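Local structure of transcriptional regulator, LysR family (Vibrio cholerae, 3SZP) at residues K161-A166 against E243-G248; P98-K103 against A217-V222; L43-L48 against E62-D67. The protein activates virulence genes in Vibrio cholerae as a LysR-family transcription factor, probably by binding promoter DNA through a winged helix-turn-helix domain. One frame throughout, in Å; residues are numbered along the deposited sequence.

Contact 1 (K161-A166 against E243-G248)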
ATOM      1  N   LYS A 161      13.894  39.185 -14.288  1.00 42.69           N
ATOM      2  CA  LYS A 161      13.893  40.006 -13.096  1.00 41.60           C
ATOM      3  C   LYS A 161      12.597  39.701 -12.367  1.00 40.06           C
ATOM      4  O   LYS A 161      11.507  39.873 -12.920  1.00 40.22           O
ATOM      5  CB  LYS A 161      13.969  41.490 -13.480  1.00 43.27           C
ATOM      6  CG  LYS A 161      13.735  42.452 -12.320  1.00 42.42           C
ATOM      7  CD  LYS A 161      14.316  43.843 -12.595  1.00 44.49           C
ATOM      8  CE  LYS A 161      13.305  44.798 -13.232  1.00 45.55           C
ATOM      9  NZ  LYS A 161      12.280  45.274 -12.251  1.00 43.98           N
ATOM     10  N   ASP A 162      12.715  39.235 -11.130  1.00 30.57           N
ATOM     11  CA  ASP A 162      11.548  38.896 -10.335  1.00 29.49           C
ATOM     12  C   ASP A 162      11.133  40.108  -9.535  1.00 29.82           C
ATOM     13  O   ASP A 162      11.958  40.733  -8.867  1.00 30.30           O
ATOM     14  CB  ASP A 162      11.866  37.730  -9.388  1.00 28.41           C
ATOM     15  CG  ASP A 162      12.278  36.471 -10.134  1.00 28.27           C
ATOM     16  OD1 ASP A 162      11.651  36.138 -11.166  1.00 28.43           O
ATOM     17  OD2 ASP A 162      13.249  35.831  -9.703  1.00 28.31           O
ATOM     18  N   ILE A 163       9.855  40.448  -9.601  1.00 26.40           N
ATOM     19  CA  ILE A 163       9.372  41.637  -8.907  1.00 27.02           C
ATOM     20  C   ILE A 163       8.116  41.351  -8.071  1.00 26.29           C
ATOM     21  O   ILE A 163       7.423  40.369  -8.309  1.00 25.43           O
ATOM     22  CB  ILE A 163       9.093  42.781  -9.900  1.00 28.51           C
ATOM     23  CG1 ILE A 163       7.908  42.430 -10.788  1.00 28.82           C
ATOM     24  CG2 ILE A 163      10.337  43.067 -10.770  1.00 29.16           C
ATOM     25  CD1 ILE A 163       7.312  43.663 -11.520  1.00 30.04           C
ATOM     26  N   LEU A 164       7.824  42.224  -7.112  1.00 28.14           N
ATOM     27  CA  LEU A 164       6.664  42.046  -6.246  1.00 27.60           C
ATOM     28  C   LEU A 164       5.464  42.811  -6.789  1.00 28.82           C
ATOM     29  O   LEU A 164       5.589  43.974  -7.192  1.00 30.66           O
ATOM     30  CB  LEU A 164       6.987  42.498  -4.826  1.00 28.13           C
ATOM     31  CG  LEU A 164       8.153  41.741  -4.192  1.00 27.91           C
ATOM     32  CD1 LEU A 164       8.987  42.648  -3.271  1.00 29.65           C
ATOM     33  CD2 LEU A 164       7.660  40.502  -3.452  1.00 27.29           C
ATOM     34  N   VAL A 165       4.305  42.153  -6.800  1.00 28.08           N
ATOM     35  CA  VAL A 165       3.091  42.766  -7.316  1.00 28.55           C
ATOM     36  C   VAL A 165       1.858  42.373  -6.529  1.00 27.34           C
ATOM     37  O   VAL A 165       1.805  41.282  -5.933  1.00 26.18           O
ATOM     38  CB  VAL A 165       2.853  42.416  -8.810  1.00 28.82           C
ATOM     39  CG1 VAL A 165       3.896  43.106  -9.700  1.00 30.79           C
ATOM     40  CG2 VAL A 165       2.826  40.897  -9.027  1.00 27.37           C
ATOM     41  N   ALA A 166       0.871  43.256  -6.543  1.00 31.02           N
ATOM     42  CA  ALA A 166      -0.447  42.986  -5.977  1.00 30.56           C
ATOM     43  C   ALA A 166      -1.512  43.647  -6.850  1.00 31.02           C
ATOM     44  O   ALA A 166      -1.201  44.526  -7.674  1.00 31.93           O
ATOM     45  CB  ALA A 166      -0.535  43.514  -4.564  1.00 31.31           C
ATOM     46  N   GLU A 243       1.948  42.202 -19.425  1.00 55.56           N
ATOM     47  CA  GLU A 243       0.548  42.348 -19.841  1.00 57.28           C
ATOM     48  C   GLU A 243      -0.231  43.043 -18.744  1.00 56.16           C
ATOM     49  O   GLU A 243      -0.853  44.086 -18.964  1.00 58.41           O
ATOM     50  CB  GLU A 243      -0.094  40.983 -20.132  1.00 56.67           C
ATOM     51  CG  GLU A 243      -1.524  41.086 -20.693  1.00 59.00           C
ATOM     52  CD  GLU A 243      -2.209  39.733 -20.903  1.00 58.47           C
ATOM     53  OE1 GLU A 243      -1.523  38.688 -20.849  1.00 56.76           O
ATOM     54  OE2 GLU A 243      -3.444  39.720 -21.131  1.00 60.00           O
ATOM     55  N   PHE A 244      -0.155  42.459 -17.549  1.00 48.77           N
ATOM     56  CA  PHE A 244      -0.922  42.909 -16.399  1.00 47.54           C
ATOM     57  C   PHE A 244      -0.369  44.175 -15.771  1.00 47.63           C
ATOM     58  O   PHE A 244      -1.111  44.949 -15.178  1.00 48.08           O
ATOM     59  CB  PHE A 244      -0.996  41.770 -15.378  1.00 44.40           C
ATOM     60  CG  PHE A 244      -1.235  40.437 -16.020  1.00 44.26           C
ATOM     61  CD1 PHE A 244      -2.470  40.141 -16.582  1.00 45.89           C
ATOM     62  CD2 PHE A 244      -0.226  39.505 -16.112  1.00 42.92           C
ATOM     63  CE1 PHE A 244      -2.693  38.927 -17.199  1.00 46.02           C
ATOM     64  CE2 PHE A 244      -0.443  38.281 -16.729  1.00 43.07           C
ATOM     65  CZ  PHE A 244      -1.672  37.994 -17.276  1.00 44.58           C
ATOM     66  N   LEU A 245       0.934  44.396 -15.874  1.00 45.88           N
ATOM     67  CA  LEU A 245       1.462  45.654 -15.368  1.00 46.41           C
ATOM     68  C   LEU A 245       0.961  46.816 -16.232  1.00 49.98           C
ATOM     69  O   LEU A 245       0.755  47.922 -15.731  1.00 50.86           O
ATOM     70  CB  LEU A 245       2.991  45.639 -15.320  1.00 45.73           C
ATOM     71  CG  LEU A 245       3.711  44.837 -14.230  1.00 42.60           C
ATOM     72  CD1 LEU A 245       5.211  44.968 -14.432  1.00 42.90           C
ATOM     73  CD2 LEU A 245       3.314  45.318 -12.848  1.00 41.39           C
ATOM     74  N   GLU A 246       0.755  46.570 -17.525  1.00 58.21           N
ATOM     75  CA  GLU A 246       0.295  47.641 -18.425  1.00 62.12           C
ATOM     76  C   GLU A 246      -1.155  48.068 -18.168  1.00 63.26           C
ATOM     77  O   GLU A 246      -1.443  49.267 -18.050  1.00 65.31           O
ATOM     78  CB  GLU A 246       0.503  47.273 -19.896  1.00 64.78           C
ATOM     79  CG  GLU A 246      -0.202  48.212 -20.894  1.00 69.24           C
ATOM     80  CD  GLU A 246       0.213  49.680 -20.774  1.00 71.29           C
ATOM     81  OE1 GLU A 246       1.366  49.961 -20.387  1.00 70.14           O
ATOM     82  OE2 GLU A 246      -0.628  50.557 -21.076  1.00 74.31           O
ATOM     83  N   ASP A 247      -2.073  47.104 -18.103  1.00 96.66           N
ATOM     84  CA  ASP A 247      -3.389  47.398 -17.549  1.00 97.16           C
ATOM     85  C   ASP A 247      -3.162  47.580 -16.050  1.00 94.20           C
ATOM     86  O   ASP A 247      -2.301  46.919 -15.473  1.00 91.27           O
ATOM     87  CB  ASP A 247      -4.407  46.288 -17.854  1.00 97.07           C
ATOM     88  CG  ASP A 247      -4.090  44.981 -17.151  1.00 93.29           C
ATOM     89  OD1 ASP A 247      -3.614  45.014 -15.996  1.00 90.62           O
ATOM     90  OD2 ASP A 247      -4.328  43.909 -17.749  1.00 93.23           O
ATOM     91  N   GLY A 248      -3.889  48.486 -15.410  1.00 72.19           N
ATOM     92  CA  GLY A 248      -3.646  48.712 -13.993  1.00 69.76           C
ATOM     93  C   GLY A 248      -4.005  47.531 -13.099  1.00 66.71           C
ATOM     94  O   GLY A 248      -4.242  47.720 -11.908  1.00 65.43           O
TER

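Contact 2 (P98-K103 against A217-V222)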
ATOM      1  N   PRO A  98      12.035  24.510 -18.711  1.00 29.62           N
ATOM      2  CA  PRO A  98      11.404  24.690 -17.401  1.00 30.01           C
ATOM      3  C   PRO A  98       9.898  24.834 -17.527  1.00 28.74           C
ATOM      4  O   PRO A  98       9.398  25.307 -18.552  1.00 27.50           O
ATOM      5  CB  PRO A  98      12.038  25.983 -16.883  1.00 31.03           C
ATOM      6  CG  PRO A  98      12.462  26.711 -18.065  1.00 30.74           C
ATOM      7  CD  PRO A  98      12.836  25.682 -19.109  1.00 30.20           C
ATOM      8  N   SER A  99       9.181  24.419 -16.497  1.00 34.96           N
ATOM      9  CA  SER A  99       7.730  24.531 -16.483  1.00 33.98           C
ATOM     10  C   SER A  99       7.249  25.964 -16.547  1.00 33.89           C
ATOM     11  O   SER A  99       6.373  26.276 -17.330  1.00 32.64           O
ATOM     12  CB  SER A  99       7.141  23.879 -15.227  1.00 34.72           C
ATOM     13  OG  SER A  99       7.248  22.481 -15.305  1.00 34.73           O
ATOM     14  N   ASN A 100       7.798  26.841 -15.723  1.00 34.60           N
ATOM     15  CA  ASN A 100       7.233  28.183 -15.645  1.00 35.05           C
ATOM     16  C   ASN A 100       7.360  29.039 -16.903  1.00 34.55           C
ATOM     17  O   ASN A 100       6.365  29.614 -17.355  1.00 33.91           O
ATOM     18  CB  ASN A 100       7.755  28.943 -14.428  1.00 36.82           C
ATOM     19  CG  ASN A 100       7.273  28.338 -13.133  1.00 37.32           C
ATOM     20  OD1 ASN A 100       6.155  27.822 -13.060  1.00 36.64           O
ATOM     21  ND2 ASN A 100       8.123  28.359 -12.115  1.00 38.53           N
ATOM     22  N   LEU A 101       8.554  29.130 -17.478  1.00 32.81           N
ATOM     23  CA  LEU A 101       8.806  30.252 -18.381  1.00 33.12           C
ATOM     24  C   LEU A 101       8.625  29.915 -19.847  1.00 30.68           C
ATOM     25  O   LEU A 101       8.633  30.788 -20.718  1.00 29.64           O
ATOM     26  CB  LEU A 101      10.215  30.802 -18.149  1.00 34.79           C
ATOM     27  CG  LEU A 101      10.462  31.327 -16.736  1.00 35.87           C
ATOM     28  CD1 LEU A 101      11.942  31.592 -16.514  1.00 36.18           C
ATOM     29  CD2 LEU A 101       9.649  32.585 -16.516  1.00 36.49           C
ATOM     30  N   THR A 102       8.467  28.638 -20.119  1.00 29.78           N
ATOM     31  CA  THR A 102       8.556  28.177 -21.486  1.00 27.64           C
ATOM     32  C   THR A 102       7.464  28.765 -22.361  1.00 25.69           C
ATOM     33  O   THR A 102       7.734  29.231 -23.460  1.00 24.45           O
ATOM     34  CB  THR A 102       8.563  26.648 -21.537  1.00 27.34           C
ATOM     35  OG1 THR A 102       9.775  26.207 -20.940  1.00 29.27           O
ATOM     36  CG2 THR A 102       8.532  26.148 -22.956  1.00 25.83           C
ATOM     37  N   LYS A 103       6.238  28.726 -21.867  1.00 31.86           N
ATOM     38  CA  LYS A 103       5.086  29.155 -22.633  1.00 30.78           C
ATOM     39  C   LYS A 103       5.301  30.575 -23.160  1.00 30.83           C
ATOM     40  O   LYS A 103       5.237  30.822 -24.363  1.00 29.80           O
ATOM     41  CB  LYS A 103       3.837  29.063 -21.758  1.00 31.42           C
ATOM     42  CG  LYS A 103       2.578  29.704 -22.334  1.00 31.14           C
ATOM     43  CD  LYS A 103       1.839  28.778 -23.271  1.00 30.08           C
ATOM     44  CE  LYS A 103       0.399  29.243 -23.439  1.00 30.70           C
ATOM     45  NZ  LYS A 103       0.359  30.719 -23.721  1.00 31.49           N
ATOM     46  N   ALA A 217       1.938  27.205  -4.500  1.00 24.01           N
ATOM     47  CA  ALA A 217       1.722  26.291  -5.616  1.00 23.98           C
ATOM     48  C   ALA A 217       3.028  25.846  -6.267  1.00 23.59           C
ATOM     49  O   ALA A 217       4.073  26.458  -6.072  1.00 23.14           O
ATOM     50  CB  ALA A 217       0.778  26.916  -6.646  1.00 22.77           C
ATOM     51  N   SER A 218       2.965  24.772  -7.037  1.00 24.44           N
ATOM     52  CA  SER A 218       4.164  24.202  -7.619  1.00 24.45           C
ATOM     53  C   SER A 218       4.529  24.865  -8.947  1.00 23.11           C
ATOM     54  O   SER A 218       5.509  24.473  -9.572  1.00 23.36           O
ATOM     55  CB  SER A 218       4.024  22.690  -7.802  1.00 25.49           C
ATOM     56  OG  SER A 218       2.860  22.380  -8.534  1.00 25.22           O
ATOM     57  N   ALA A 219       3.747  25.861  -9.369  1.00 31.83           N
ATOM     58  CA  ALA A 219       4.069  26.657 -10.571  1.00 31.04           C
ATOM     59  C   ALA A 219       3.552  28.097 -10.451  1.00 30.09           C
ATOM     60  O   ALA A 219       2.623  28.372  -9.690  1.00 29.87           O
ATOM     61  CB  ALA A 219       3.509  26.003 -11.829  1.00 31.71           C
ATOM     62  N   LEU A 220       4.151  29.008 -11.206  1.00 30.26           N
ATOM     63  CA  LEU A 220       3.878  30.432 -11.019  1.00 29.74           C
ATOM     64  C   LEU A 220       2.616  30.962 -11.719  1.00 30.15           C
ATOM     65  O   LEU A 220       2.019  31.942 -11.257  1.00 29.56           O
ATOM     66  CB  LEU A 220       5.117  31.278 -11.362  1.00 30.12           C
ATOM     67  CG  LEU A 220       6.188  31.229 -10.257  1.00 29.31           C
ATOM     68  CD1 LEU A 220       7.533  31.728 -10.740  1.00 29.83           C
ATOM     69  CD2 LEU A 220       5.753  31.995  -9.016  1.00 28.48           C
ATOM     70  N   ASN A 221       2.177  30.311 -12.793  1.00 30.68           N
ATOM     71  CA  ASN A 221       1.018  30.851 -13.501  1.00 31.06           C
ATOM     72  C   ASN A 221      -0.266  30.895 -12.668  1.00 30.26           C
ATOM     73  O   ASN A 221      -0.978  31.884 -12.689  1.00 30.25           O
ATOM     74  CB  ASN A 221       0.821  30.229 -14.902  1.00 32.27           C
ATOM     75  CG  ASN A 221       0.566  28.725 -14.873  1.00 32.40           C
ATOM     76  OD1 ASN A 221       0.716  28.060 -13.846  1.00 31.89           O
ATOM     77  ND2 ASN A 221       0.212  28.180 -16.029  1.00 33.33           N
ATOM     78  N   VAL A 222      -0.546  29.850 -11.907  1.00 24.94           N
ATOM     79  CA  VAL A 222      -1.751  29.838 -11.077  1.00 24.80           C
ATOM     80  C   VAL A 222      -1.653  30.891  -9.963  1.00 24.13           C
ATOM     81  O   VAL A 222      -2.651  31.405  -9.497  1.00 24.25           O
ATOM     82  CB  VAL A 222      -2.037  28.421 -10.466  1.00 25.58           C
ATOM     83  CG1 VAL A 222      -2.395  27.412 -11.572  1.00 26.48           C
ATOM     84  CG2 VAL A 222      -0.851  27.937  -9.641  1.00 25.59           C
TER
HETATM   85  O   HOH W   1       3.854  28.448 -14.215  1.00 33.86           O

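Contact 3 (L43-L48 against E62-D67)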
ATOM      1  N   LEU A  43       0.218 -13.621 -22.745  1.00 28.33           N
ATOM      2  CA  LEU A  43       1.101 -14.683 -22.249  1.00 29.03           C
ATOM      3  C   LEU A  43       0.364 -15.634 -21.315  1.00 28.64           C
ATOM      4  O   LEU A  43       0.886 -16.685 -20.950  1.00 28.84           O
ATOM      5  CB  LEU A  43       2.279 -14.075 -21.478  1.00 28.75           C
ATOM      6  CG  LEU A  43       3.135 -13.045 -22.224  1.00 28.74           C
ATOM      7  CD1 LEU A  43       4.115 -12.380 -21.281  1.00 28.03           C
ATOM      8  CD2 LEU A  43       3.881 -13.709 -23.372  1.00 31.33           C
ATOM      9  N   ASN A  44      -0.838 -15.240 -20.904  1.00 27.39           N
ATOM     10  CA  ASN A  44      -1.525 -15.913 -19.810  1.00 27.39           C
ATOM     11  C   ASN A  44      -0.612 -16.046 -18.613  1.00 27.72           C
ATOM     12  O   ASN A  44      -0.544 -17.093 -17.998  1.00 27.68           O
ATOM     13  CB  ASN A  44      -2.014 -17.284 -20.257  1.00 26.84           C
ATOM     14  CG  ASN A  44      -3.149 -17.184 -21.242  1.00 26.49           C
ATOM     15  OD1 ASN A  44      -4.043 -16.351 -21.090  1.00 26.58           O
ATOM     16  ND2 ASN A  44      -3.118 -18.021 -22.269  1.00 26.50           N
ATOM     17  N   LEU A  45       0.111 -14.976 -18.314  1.00 25.72           N
ATOM     18  CA  LEU A  45       1.043 -14.951 -17.195  1.00 25.64           C
ATOM     19  C   LEU A  45       1.010 -13.609 -16.500  1.00 25.65           C
ATOM     20  O   LEU A  45       1.085 -12.571 -17.149  1.00 25.02           O
ATOM     21  CB  LEU A  45       2.471 -15.213 -17.666  1.00 25.16           C
ATOM     22  CG  LEU A  45       2.847 -16.655 -17.987  1.00 25.38           C
ATOM     23  CD1 LEU A  45       4.242 -16.693 -18.607  1.00 26.17           C
ATOM     24  CD2 LEU A  45       2.784 -17.520 -16.749  1.00 25.16           C
ATOM     25  N   ARG A  46       0.912 -13.631 -15.181  1.00 33.03           N
ATOM     26  CA  ARG A  46       1.056 -12.424 -14.386  1.00 32.41           C
ATOM     27  C   ARG A  46       2.543 -12.110 -14.304  1.00 30.92           C
ATOM     28  O   ARG A  46       3.344 -12.957 -13.933  1.00 30.81           O
ATOM     29  CB  ARG A  46       0.466 -12.642 -12.987  1.00 33.26           C
ATOM     30  CG  ARG A  46       0.386 -11.413 -12.085  1.00 32.87           C
ATOM     31  CD  ARG A  46      -0.329 -11.793 -10.777  1.00 33.86           C
ATOM     32  NE  ARG A  46      -0.315 -10.720  -9.794  1.00 33.62           N
ATOM     33  CZ  ARG A  46      -1.168  -9.690  -9.772  1.00 34.01           C
ATOM     34  NH1 ARG A  46      -2.127  -9.579 -10.692  1.00 34.85           N
ATOM     35  NH2 ARG A  46      -1.062  -8.764  -8.821  1.00 33.73           N
ATOM     36  N   LEU A  47       2.908 -10.888 -14.656  1.00 24.59           N
ATOM     37  CA  LEU A  47       4.317 -10.478 -14.679  1.00 23.90           C
ATOM     38  C   LEU A  47       4.714  -9.577 -13.511  1.00 23.79           C
ATOM     39  O   LEU A  47       5.860  -9.599 -13.085  1.00 24.00           O
ATOM     40  CB  LEU A  47       4.665  -9.765 -15.990  1.00 23.38           C
ATOM     41  CG  LEU A  47       4.598 -10.628 -17.248  1.00 23.76           C
ATOM     42  CD1 LEU A  47       4.913  -9.772 -18.447  1.00 23.23           C
ATOM     43  CD2 LEU A  47       5.559 -11.819 -17.165  1.00 25.10           C
ATOM     44  N   LEU A  48       3.774  -8.771 -13.026  1.00 34.63           N
ATOM     45  CA  LEU A  48       4.046  -7.744 -12.023  1.00 34.83           C
ATOM     46  C   LEU A  48       3.031  -7.810 -10.914  1.00 35.48           C
ATOM     47  O   LEU A  48       1.857  -8.083 -11.150  1.00 36.10           O
ATOM     48  CB  LEU A  48       3.915  -6.346 -12.626  1.00 34.91           C
ATOM     49  CG  LEU A  48       4.906  -5.897 -13.691  1.00 34.65           C
ATOM     50  CD1 LEU A  48       4.469  -4.571 -14.306  1.00 34.95           C
ATOM     51  CD2 LEU A  48       6.288  -5.772 -13.066  1.00 35.48           C
ATOM     52  N   GLU A  62      10.188 -11.849 -13.503  1.00 43.89           N
ATOM     53  CA  GLU A  62      11.613 -11.846 -13.236  1.00 45.05           C
ATOM     54  C   GLU A  62      12.386 -12.513 -14.376  1.00 46.36           C
ATOM     55  O   GLU A  62      13.411 -12.017 -14.821  1.00 47.60           O
ATOM     56  CB  GLU A  62      11.879 -12.566 -11.913  1.00 44.49           C
ATOM     57  CG  GLU A  62      13.116 -12.114 -11.173  1.00 45.28           C
ATOM     58  CD  GLU A  62      13.012 -10.681 -10.652  1.00 45.46           C
ATOM     59  OE1 GLU A  62      12.674 -10.486  -9.455  1.00 45.19           O
ATOM     60  OE2 GLU A  62      13.289  -9.746 -11.435  1.00 46.07           O
ATOM     61  N   ARG A  63      11.867 -13.636 -14.848  1.00 40.92           N
ATOM     62  CA  ARG A  63      12.458 -14.364 -15.960  1.00 42.19           C
ATOM     63  C   ARG A  63      12.394 -13.550 -17.271  1.00 43.55           C
ATOM     64  O   ARG A  63      13.367 -13.499 -18.026  1.00 44.79           O
ATOM     65  CB  ARG A  63      11.736 -15.709 -16.116  1.00 41.61           C
ATOM     66  CG  ARG A  63      12.258 -16.597 -17.215  1.00 42.56           C
ATOM     67  CD  ARG A  63      13.525 -17.328 -16.794  1.00 42.36           C
ATOM     68  NE  ARG A  63      14.074 -18.059 -17.926  1.00 43.26           N
ATOM     69  CZ  ARG A  63      13.717 -19.296 -18.264  1.00 42.97           C
ATOM     70  NH1 ARG A  63      12.815 -19.970 -17.542  1.00 41.66           N
ATOM     71  NH2 ARG A  63      14.279 -19.870 -19.329  1.00 43.91           N
ATOM     72  N   PHE A  64      11.258 -12.911 -17.533  1.00 28.72           N
ATOM     73  CA  PHE A  64      11.121 -12.094 -18.742  1.00 29.81           C
ATOM     74  C   PHE A  64      12.069 -10.892 -18.741  1.00 30.33           C
ATOM     75  O   PHE A  64      12.730 -10.613 -19.747  1.00 31.70           O
ATOM     76  CB  PHE A  64       9.671 -11.649 -18.966  1.00 28.13           C
ATOM     77  CG  PHE A  64       8.824 -12.677 -19.676  1.00 28.39           C
ATOM     78  CD1 PHE A  64       8.815 -12.740 -21.069  1.00 29.98           C
ATOM     79  CD2 PHE A  64       8.052 -13.581 -18.958  1.00 27.24           C
ATOM     80  CE1 PHE A  64       8.043 -13.669 -21.742  1.00 30.47           C
ATOM     81  CE2 PHE A  64       7.274 -14.519 -19.609  1.00 27.54           C
ATOM     82  CZ  PHE A  64       7.274 -14.567 -21.021  1.00 29.24           C
ATOM     83  N   TYR A  65      12.158 -10.202 -17.616  1.00 38.94           N
ATOM     84  CA  TYR A  65      13.025  -9.036 -17.514  1.00 39.50           C
ATOM     85  C   TYR A  65      14.485  -9.408 -17.734  1.00 40.74           C
ATOM     86  O   TYR A  65      15.150  -8.841 -18.598  1.00 41.61           O
ATOM     87  CB  TYR A  65      12.861  -8.353 -16.156  1.00 38.56           C
ATOM     88  CG  TYR A  65      13.797  -7.182 -15.953  1.00 39.52           C
ATOM     89  CD1 TYR A  65      13.662  -6.015 -16.704  1.00 39.78           C
ATOM     90  CD2 TYR A  65      14.818  -7.241 -15.013  1.00 40.04           C
ATOM     91  CE1 TYR A  65      14.518  -4.938 -16.519  1.00 40.63           C
ATOM     92  CE2 TYR A  65      15.683  -6.163 -14.816  1.00 40.89           C
ATOM     93  CZ  TYR A  65      15.529  -5.015 -15.576  1.00 41.23           C
ATOM     94  OH  TYR A  65      16.386  -3.946 -15.380  1.00 41.97           O
ATOM     95  N   LYS A  66      14.984 -10.357 -16.949  1.00 51.82           N
ATOM     96  CA  LYS A  66      16.382 -10.758 -17.025  1.00 52.24           C
ATOM     97  C   LYS A  66      16.757 -11.242 -18.427  1.00 53.22           C
ATOM     98  O   LYS A  66      17.745 -10.798 -18.985  1.00 53.78           O
ATOM     99  CB  LYS A  66      16.691 -11.833 -15.971  1.00 51.37           C
ATOM    100  CG  LYS A  66      18.181 -12.135 -15.773  1.00 51.20           C
ATOM    101  CD  LYS A  66      18.981 -10.838 -15.532  1.00 51.23           C
ATOM    102  CE  LYS A  66      20.352 -11.092 -14.865  1.00 50.67           C
ATOM    103  NZ  LYS A  66      21.249 -12.021 -15.632  1.00 51.40           N
ATOM    104  N   ASP A  67      15.949 -12.133 -18.994  1.00 43.83           N
ATOM    105  CA  ASP A  67      16.269 -12.802 -20.256  1.00 44.50           C
ATOM    106  C   ASP A  67      16.089 -11.937 -21.499  1.00 44.98           C
ATOM    107  O   ASP A  67      16.963 -11.906 -22.361  1.00 44.93           O
ATOM    108  CB  ASP A  67      15.446 -14.085 -20.413  1.00 44.20           C
ATOM    109  CG  ASP A  67      15.976 -15.220 -19.559  1.00 43.33           C
ATOM    110  OD1 ASP A  67      16.727 -14.915 -18.614  1.00 42.74           O
ATOM    111  OD2 ASP A  67      15.653 -16.404 -19.828  1.00 43.10           O
TER

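Contact 1 (K161-A166 against E243-G248)
V165 and L245 have the nearest CA atoms between 161-166, largely strand, and 243-248, the end of a helix and the loop after it, 8.7 Å apart, so only side chains bridge the two backbones. L245 carries the whole helical side of the contact, and each of its two methyls meets a different strand residue. CD1 of L245 meets CD1 of I163 at 3.8 Å. These two side chains reach toward each other, tip to tip. CD2 of L245 lies 3.9 Å from CG1 of V165, and here the side chains cross at about a right angle. The CG of L245 sits anti to its carbonyl carbon (chi1 -75°), and the branch then runs out in extended form (chi2 179°). That shape brings the fork of the leucine down onto the sheet. In I163, CG1 lies between the backbone N and the carbonyl carbon (chi1 68°), and CD1 continues outward to the leucine. L241, in the loop before the helix, also packs on I163. No hydrogen bond joins the two segments, and the contact is purely apolar. D162 and L164 alternate with the touching residues. D162 forms a salt bridge with R262, and L164 packs on W197 and L199. F244 is turned to other partners and makes a cation-pi contact with R224. The strand is held in the sheet by backbone bonds on both edges, from I163 and V165 to strand 233-237 and from L164 and A166 to V253 and V251. Helix 242-246 links those two flanking strands, which run parallel to each other with strand 153-166 between them. This is a beta-alpha-beta crossover, with the helix packed on the sheet as in the periplasmic-binding-protein-like regulatory domain of LysR regulators.

Contact 2 (P98-K103 against A217-V222)
N100 reaches L220 with its side-chain amide and makes the single direct hydrogen bond between 98-103 and 217-222. The backbone N of L220 donates to OD1 of N100 at 3.0 Å. The bond is nearly straight at the hydrogen (168°), but the donor stands 51° out of the plane of the amide carbonyl. Water 1 also donates to OD1 of N100, at 2.6 Å. The same water accepts from the backbone N of N221 at 2.9 Å, so two successive amides at the start of helix 220-228 are tied to one oxygen. CB of A219 packs against OD1 of N100 at 3.4 Å. The other end of the amide, ND2 of N100, lies 3.7 Å from CD1 of L220. ND2 donates its own hydrogen bond to the backbone O of Y192, which helps fix the rotation of the amide. The segments belong to different halves of the regulatory domain and meet where the halves face each other, consistent with the interdomain cleft where relatives bind effectors. Within 98-103, OG1 of T102 donates to O of P98 at 2.6 Å, across the turn that carries N100. M240 packs on N100 and L101. On the far segment, S218 OG bonds to the backbone N of M126 of the second subunit.

Contact 3 (L43-L48 against E62-D67)
F64 meets L43, L45 and L47, and it has by far the most surface buried here. L47 and L43 follow. All three leucines are directed toward the helix, and their methyls meet the ring from different sides. L43 comes from the direction opposite to the phenylalanine and lays CD1 over one face. That methyl is 4.2 Å from the centroid of the F64 ring and 25° off its normal, a CH-pi contact. It is displaced toward the rim, nearest to CZ of F64 at 3.9 Å. L47 makes the shortest approach, CD2 to CD2 of F64 at 3.5 Å, and comes in obliquely. L45 adds CD1 at the ring edge, 3.9 Å from CE2 of F64. The chi1 of F64 (-84°) carries the ring out from helix 59-83 to meet them. L47 is fixed from behind: its backbone N bonds to E40, and its side chain packs on F9 and L39. On the helix, NE of R63 pairs with OD2 of D67 at 3.0 Å, and R63 also forms a salt bridge to E85 of the third subunit. I82 of that subunit packs on F64. Between these two segments the contact is carbon to carbon. With no hydrogen bond across the segments, their fit rests on the shapes of one ring and three leucines, while the charged pairs lie beside this apolar core.

Contacts 1 and 2 belong to the regulatory domain, with centres about 16 Å apart, and their segments alternate along the chain. Contact 3 lies in the DNA-binding part, about 56 Å from contact 1 and about 40 Å from contact 2, measured between centres. Contacts 1 and 3 are buried and apolar: contact 1 packs a helix on a strand, contact 3 a helix on a helix end and the loop after it. Contact 2 is only partly buried, sits nearest the centre of the chain, and works through an amide and a water. Contacts 2 and 3 each adjoin another subunit, the second and the third. No other chain of the assembly touches the segments of contact 1.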